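2-keto-3-deoxygluconate kinase (Thermotoga maritima, PDB 2AFB) probably phosphorylates 2-keto-3-deoxygluconate at the expense of ATP, acting as a sugar kinase of the pfkB (ribokinase-like) family. Local coordinates at residues V16-I21 against E128-E133; L72-A77 against I90-N95. All coordinates share one frame; numbering follows the deposited sequence.

Contact 1 (V16-I21 against E128-E133); sequences VTFGEI and EDFDWE
Phe-18, the last residue of strand 14-18, meets Phe-130 and Trp-132 in a small aromatic cluster. CB leaves the strand toward 128-133, and with CG anti to the backbone N (chi1 174°) the ring is carried out to where it meets both partners. At the root of the ring, CG lies 4.1 Å from CH2 of Trp-132. The next atom out, CD1 of Phe-18, comes to 3.9 Å from that same Trp-132 CH2, so the indole's six-membered ring points its edge at the face of Phe-18, a T-shaped pair with planes at 83°. One atom further, the roles change: CE1 of Phe-18 is 4.0 Å from CZ of Phe-130, and here it is Phe-18 that offers its edge, over the rim of the Phe-130 face. The centroids of this second T-shaped pair are 5.5 Å apart. No hydrogen bond crosses the contact; it is buried and apolar. The cluster lies beside the large central sheet, with Val-64 of strand 60-67 touching both phenylalanines, Phe-142 of strand 139-145 touching Phe-18 and Trp-132, and helix 155-169 setting Ile-158 on Phe-18 and Ala-162 on Trp-132.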
loop_
_atom_site.group_PDB
_atom_site.type_symbol
_atom_site.label_atom_id
_atom_site.label_comp_id
_atom_site.label_asym_id
_atom_site.label_seq_id
_atom_site.Cartn_x
_atom_site.Cartn_y
_atom_site.Cartn_z
ATOM N N VAL A 16 3.376 -37.054 5.431
ATOM C CA VAL A 16 4.584 -36.364 5.866
ATOM C C VAL A 16 5.467 -35.931 4.670
ATOM O O VAL A 16 5.678 -36.685 3.708
ATOM C CB VAL A 16 5.386 -37.282 6.819
ATOM C CG1 VAL A 16 6.651 -36.616 7.319
ATOM C CG2 VAL A 16 4.545 -37.710 7.985
ATOM N N THR A 17 5.965 -34.701 4.728
ATOM C CA THR A 17 6.921 -34.186 3.763
ATOM C C THR A 17 8.074 -33.543 4.521
ATOM O O THR A 17 7.950 -33.174 5.705
ATOM C CB THR A 17 6.304 -33.164 2.759
ATOM O OG1 THR A 17 6.319 -31.849 3.324
ATOM C CG2 THR A 17 4.918 -33.519 2.390
ATOM N N PHE A 18 9.197 -33.428 3.831
ATOM C CA PHE A 18 10.443 -33.002 4.449
ATOM C C PHE A 18 11.206 -32.152 3.507
ATOM O O PHE A 18 11.419 -32.525 2.372
ATOM C CB PHE A 18 11.319 -34.204 4.731
ATOM C CG PHE A 18 12.710 -33.866 5.235
ATOM C CD1 PHE A 18 12.886 -33.288 6.466
ATOM C CD2 PHE A 18 13.842 -34.194 4.491
ATOM C CE1 PHE A 18 14.155 -32.993 6.949
ATOM C CE2 PHE A 18 15.141 -33.911 4.974
ATOM C CZ PHE A 18 15.283 -33.311 6.195
ATOM N N GLY A 19 11.686 -31.044 4.016
ATOM C CA GLY A 19 12.604 -30.223 3.273
ATOM C C GLY A 19 12.768 -28.868 3.912
ATOM O O GLY A 19 12.682 -28.755 5.129
ATOM N N GLU A 20 13.038 -27.865 3.077
ATOM C CA GLU A 20 13.274 -26.470 3.531
ATOM C C GLU A 20 12.157 -25.528 3.178
ATOM O O GLU A 20 11.714 -25.492 2.032
ATOM C CB GLU A 20 14.590 -25.898 2.946
ATOM C CG GLU A 20 14.828 -24.437 3.316
ATOM C CD GLU A 20 16.290 -23.949 3.196
ATOM O OE1 GLU A 20 17.013 -24.390 2.285
ATOM O OE2 GLU A 20 16.697 -23.063 3.976
ATOM N N ILE A 21 11.747 -24.743 4.158
ATOM C CA ILE A 21 10.874 -23.627 3.927
ATOM C C ILE A 21 11.637 -22.319 4.112
ATOM O O ILE A 21 12.453 -22.165 5.030
ATOM C CB ILE A 21 9.600 -23.724 4.787
ATOM C CG1 ILE A 21 8.597 -22.674 4.305
ATOM C CG2 ILE A 21 9.923 -23.615 6.280
ATOM C CD1 ILE A 21 7.242 -22.736 4.891
ATOM N N GLU A 128 20.264 -36.268 14.446
ATOM C CA GLU A 128 19.576 -36.431 15.730
ATOM C C GLU A 128 18.427 -35.461 15.910
ATOM O O GLU A 128 17.624 -35.596 16.844
ATOM C CB GLU A 128 20.559 -36.266 16.902
ATOM N N ASP A 129 18.328 -34.486 15.009
ATOM C CA ASP A 129 17.250 -33.487 15.082
ATOM C C ASP A 129 15.879 -34.067 14.828
ATOM O O ASP A 129 14.906 -33.422 15.180
ATOM C CB ASP A 129 17.534 -32.304 14.133
ATOM C CG ASP A 129 18.737 -31.454 14.602
ATOM O OD1 ASP A 129 19.073 -31.512 15.785
ATOM O OD2 ASP A 129 19.355 -30.723 13.801
ATOM N N PHE A 130 15.825 -35.282 14.261
ATOM C CA PHE A 130 14.596 -35.913 13.750
ATOM C C PHE A 130 14.449 -37.369 14.175
ATOM O O PHE A 130 15.354 -38.177 13.955
ATOM C CB PHE A 130 14.568 -35.877 12.208
ATOM C CG PHE A 130 14.788 -34.531 11.654
ATOM C CD1 PHE A 130 13.776 -33.553 11.742
ATOM C CD2 PHE A 130 15.999 -34.193 11.065
ATOM C CE1 PHE A 130 13.977 -32.257 11.243
ATOM C CE2 PHE A 130 16.215 -32.897 10.568
ATOM C CZ PHE A 130 15.195 -31.916 10.665
ATOM N N ASP A 131 13.277 -37.680 14.734
ATOM C CA ASP A 131 12.930 -38.989 15.255
ATOM C C ASP A 131 11.987 -39.615 14.259
ATOM O O ASP A 131 10.778 -39.391 14.318
ATOM C CB ASP A 131 12.250 -38.847 16.621
ATOM C CG ASP A 131 12.049 -40.174 17.314
ATOM O OD1 ASP A 131 12.204 -41.232 16.662
ATOM O OD2 ASP A 131 11.733 -40.151 18.527
ATOM N N TRP A 132 12.557 -40.368 13.324
ATOM C CA TRP A 132 11.812 -40.803 12.157
ATOM C C TRP A 132 10.798 -41.851 12.503
ATOM O O TRP A 132 9.733 -41.904 11.895
ATOM C CB TRP A 132 12.745 -41.271 11.036
ATOM C CG TRP A 132 13.457 -40.092 10.419
ATOM C CD1 TRP A 132 14.785 -39.785 10.525
ATOM C CD2 TRP A 132 12.867 -39.045 9.646
ATOM N NE1 TRP A 132 15.053 -38.615 9.851
ATOM C CE2 TRP A 132 13.886 -38.138 9.321
ATOM C CE3 TRP A 132 11.560 -38.782 9.193
ATOM C CZ2 TRP A 132 13.658 -37.018 8.524
ATOM C CZ3 TRP A 132 11.336 -37.666 8.432
ATOM C CH2 TRP A 132 12.377 -36.796 8.098
ATOM N N GLU A 133 11.108 -42.647 13.522
ATOM C CA GLU A 133 10.174 -43.612 14.056
ATOM C C GLU A 133 8.926 -42.963 14.615
ATOM O O GLU A 133 7.873 -43.554 14.553
ATOM C CB GLU A 133 10.840 -44.452 15.179
ATOM C CG GLU A 133 11.944 -45.379 14.698
ATOM C CD GLU A 133 11.406 -46.570 13.890
ATOM O OE1 GLU A 133 10.169 -46.790 13.908
ATOM O OE2 GLU A 133 12.220 -47.273 13.242
#

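Contact 2 (L72-A77 against I90-N95); sequences LGDAAA and IARGGN
The beta-alpha-beta unit made of strand 60-67, helix 71-82 and strand 90-92 is held across its helix and second strand by a salt bridge between Asp-74 and Arg-92. NH2 of Arg-92 donates to OD1 of Asp-74 at 3.0 Å, with an N-H...O angle of 160°. The acceptor lies close to the guanidinium plane, whereas the carboxylate is met on its anti side and somewhat out of its own plane. The two flat groups are turned 76° against each other, and one N-H carries the bridge; NH1 of Arg-92 stays 3.8 Å from the same OD1 of Asp-74. Arg-92 gets there by folding: its CB points toward the helix, and bends at chi2 (-58°) and chi3 swing the guanidinium back over the first turn. There it lies close to the backbone of Gly-73, whose C is 3.6 Å from Arg-92 NH2 and whose O sits over one guanidinium face; with no side chain, Gly-73 leaves room for this approach. The same NH2 also hydrogen-bonds to O of Pro-68, so it ties the strand-helix connection to the helix as well, while NE makes a weak bond to O of Leu-67. Within this chain, strand 90-92 is the outermost strand of the large sheet at this end, bonded to strand 60-67 through Ala-91, and helix 71-82 packs on that sheet through Ala-76 against Leu-67. Tyr-43 of strand 38-44 also touches the helix, and Phe-34 of the second subunit packs on Asp-74.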
loop_
_atom_site.group_PDB
_atom_site.type_symbol
_atom_site.label_atom_id
_atom_site.label_comp_id
_atom_site.label_asym_id
_atom_site.label_seq_id
_atom_site.Cartn_x
_atom_site.Cartn_y
_atom_site.Cartn_z
ATOM N N LEU A 72 11.198 -14.888 12.302
ATOM C CA LEU A 72 10.989 -15.401 10.943
ATOM C C LEU A 72 10.650 -16.882 10.959
ATOM O O LEU A 72 9.735 -17.322 10.282
ATOM C CB LEU A 72 12.189 -15.098 10.041
ATOM C CG LEU A 72 12.260 -13.562 9.851
ATOM C CD1 LEU A 72 13.646 -13.089 9.730
ATOM C CD2 LEU A 72 11.379 -13.073 8.702
ATOM N N GLY A 73 11.348 -17.647 11.771
ATOM C CA GLY A 73 10.954 -19.047 12.008
ATOM C C GLY A 73 9.552 -19.206 12.595
ATOM O O GLY A 73 8.781 -20.108 12.185
ATOM N N ASP A 74 9.209 -18.362 13.569
ATOM C CA ASP A 74 7.823 -18.352 14.127
ATOM C C ASP A 74 6.749 -18.058 12.999
ATOM O O ASP A 74 5.681 -18.694 12.909
ATOM C CB ASP A 74 7.699 -17.259 15.176
ATOM C CG ASP A 74 8.530 -17.510 16.462
ATOM O OD1 ASP A 74 9.064 -18.627 16.681
ATOM O OD2 ASP A 74 8.621 -16.548 17.287
ATOM N N ALA A 75 7.038 -17.083 12.152
ATOM C CA ALA A 75 6.113 -16.670 11.090
ATOM C C ALA A 75 5.929 -17.804 10.070
ATOM O O ALA A 75 4.841 -18.076 9.633
ATOM C CB ALA A 75 6.675 -15.436 10.415
ATOM N N ALA A 76 7.024 -18.448 9.674
ATOM C CA ALA A 76 6.972 -19.570 8.723
ATOM C C ALA A 76 6.100 -20.699 9.243
ATOM O O ALA A 76 5.242 -21.250 8.519
ATOM C CB ALA A 76 8.377 -20.072 8.427
ATOM N N ALA A 77 6.289 -21.008 10.525
ATOM C CA ALA A 77 5.502 -22.020 11.214
ATOM C C ALA A 77 4.028 -21.611 11.310
ATOM O O ALA A 77 3.112 -22.427 11.168
ATOM C CB ALA A 77 6.059 -22.231 12.597
ATOM N N ILE A 90 8.470 -29.940 13.475
ATOM C CA ILE A 90 9.450 -28.951 13.136
ATOM C C ILE A 90 10.444 -28.831 14.286
ATOM O O ILE A 90 10.094 -28.445 15.397
ATOM C CB ILE A 90 8.805 -27.637 12.821
ATOM C CG1 ILE A 90 7.947 -27.825 11.548
ATOM C CG2 ILE A 90 9.898 -26.567 12.669
ATOM C CD1 ILE A 90 7.319 -26.602 11.076
ATOM N N ALA A 91 11.696 -29.175 13.999
ATOM C CA ALA A 91 12.794 -28.943 14.946
ATOM C C ALA A 91 13.109 -27.467 14.991
ATOM O O ALA A 91 12.962 -26.787 13.982
ATOM C CB ALA A 91 14.005 -29.760 14.534
ATOM N N ARG A 92 13.493 -26.954 16.160
ATOM C CA ARG A 92 13.859 -25.545 16.321
ATOM C C ARG A 92 15.314 -25.361 16.780
ATOM O O ARG A 92 15.813 -26.080 17.672
ATOM C CB ARG A 92 12.897 -24.847 17.296
ATOM C CG ARG A 92 11.410 -25.026 16.990
ATOM C CD ARG A 92 10.980 -24.521 15.583
ATOM N NE ARG A 92 11.224 -23.103 15.434
ATOM C CZ ARG A 92 10.348 -22.131 15.663
ATOM N NH1 ARG A 92 9.089 -22.392 15.980
ATOM N NH2 ARG A 92 10.732 -20.859 15.527
ATOM N N GLY A 93 16.019 -24.432 16.162
ATOM C CA GLY A 93 17.424 -24.276 16.450
ATOM C C GLY A 93 18.127 -23.683 15.261
ATOM O O GLY A 93 17.512 -23.368 14.262
ATOM N N GLY A 94 19.436 -23.529 15.378
ATOM C CA GLY A 94 20.243 -22.892 14.336
ATOM C C GLY A 94 20.125 -21.377 14.333
ATOM O O GLY A 94 19.418 -20.792 15.162
ATOM N N ASN A 95 20.713 -20.777 13.299
ATOM C CA ASN A 95 21.005 -19.353 13.265
ATOM C C ASN A 95 20.147 -18.451 12.441
ATOM O O ASN A 95 19.967 -17.301 12.801
ATOM C CB ASN A 95 22.474 -19.186 12.864
ATOM C CG ASN A 95 23.363 -19.795 13.868
ATOM O OD1 ASN A 95 23.162 -19.594 15.070
ATOM N ND2 ASN A 95 24.270 -20.653 13.416
#

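From the N terminus, the chain first lays down strand 14-18, the start of contact 1, and, after strands 22-26 and 38-44 and helix 46-56, runs through strand 60-67 into helix 71-82. Contact 2 closes a short loop, with 12 residues between its two segments, when strand 90-92 comes back beside that helix. Only after strands 99-103 and 112-116 of the smaller sheet does the chain reach 128-133 and close contact 1, so the short loop lies wholly within the long one. The centres of the two contacts are about 13 Å apart, and both reach the same large sheet. They touch directly where CB of Ala-91 packs 4.1 Å from CE1 of Phe-130, joining the edge strand to the aromatic cluster.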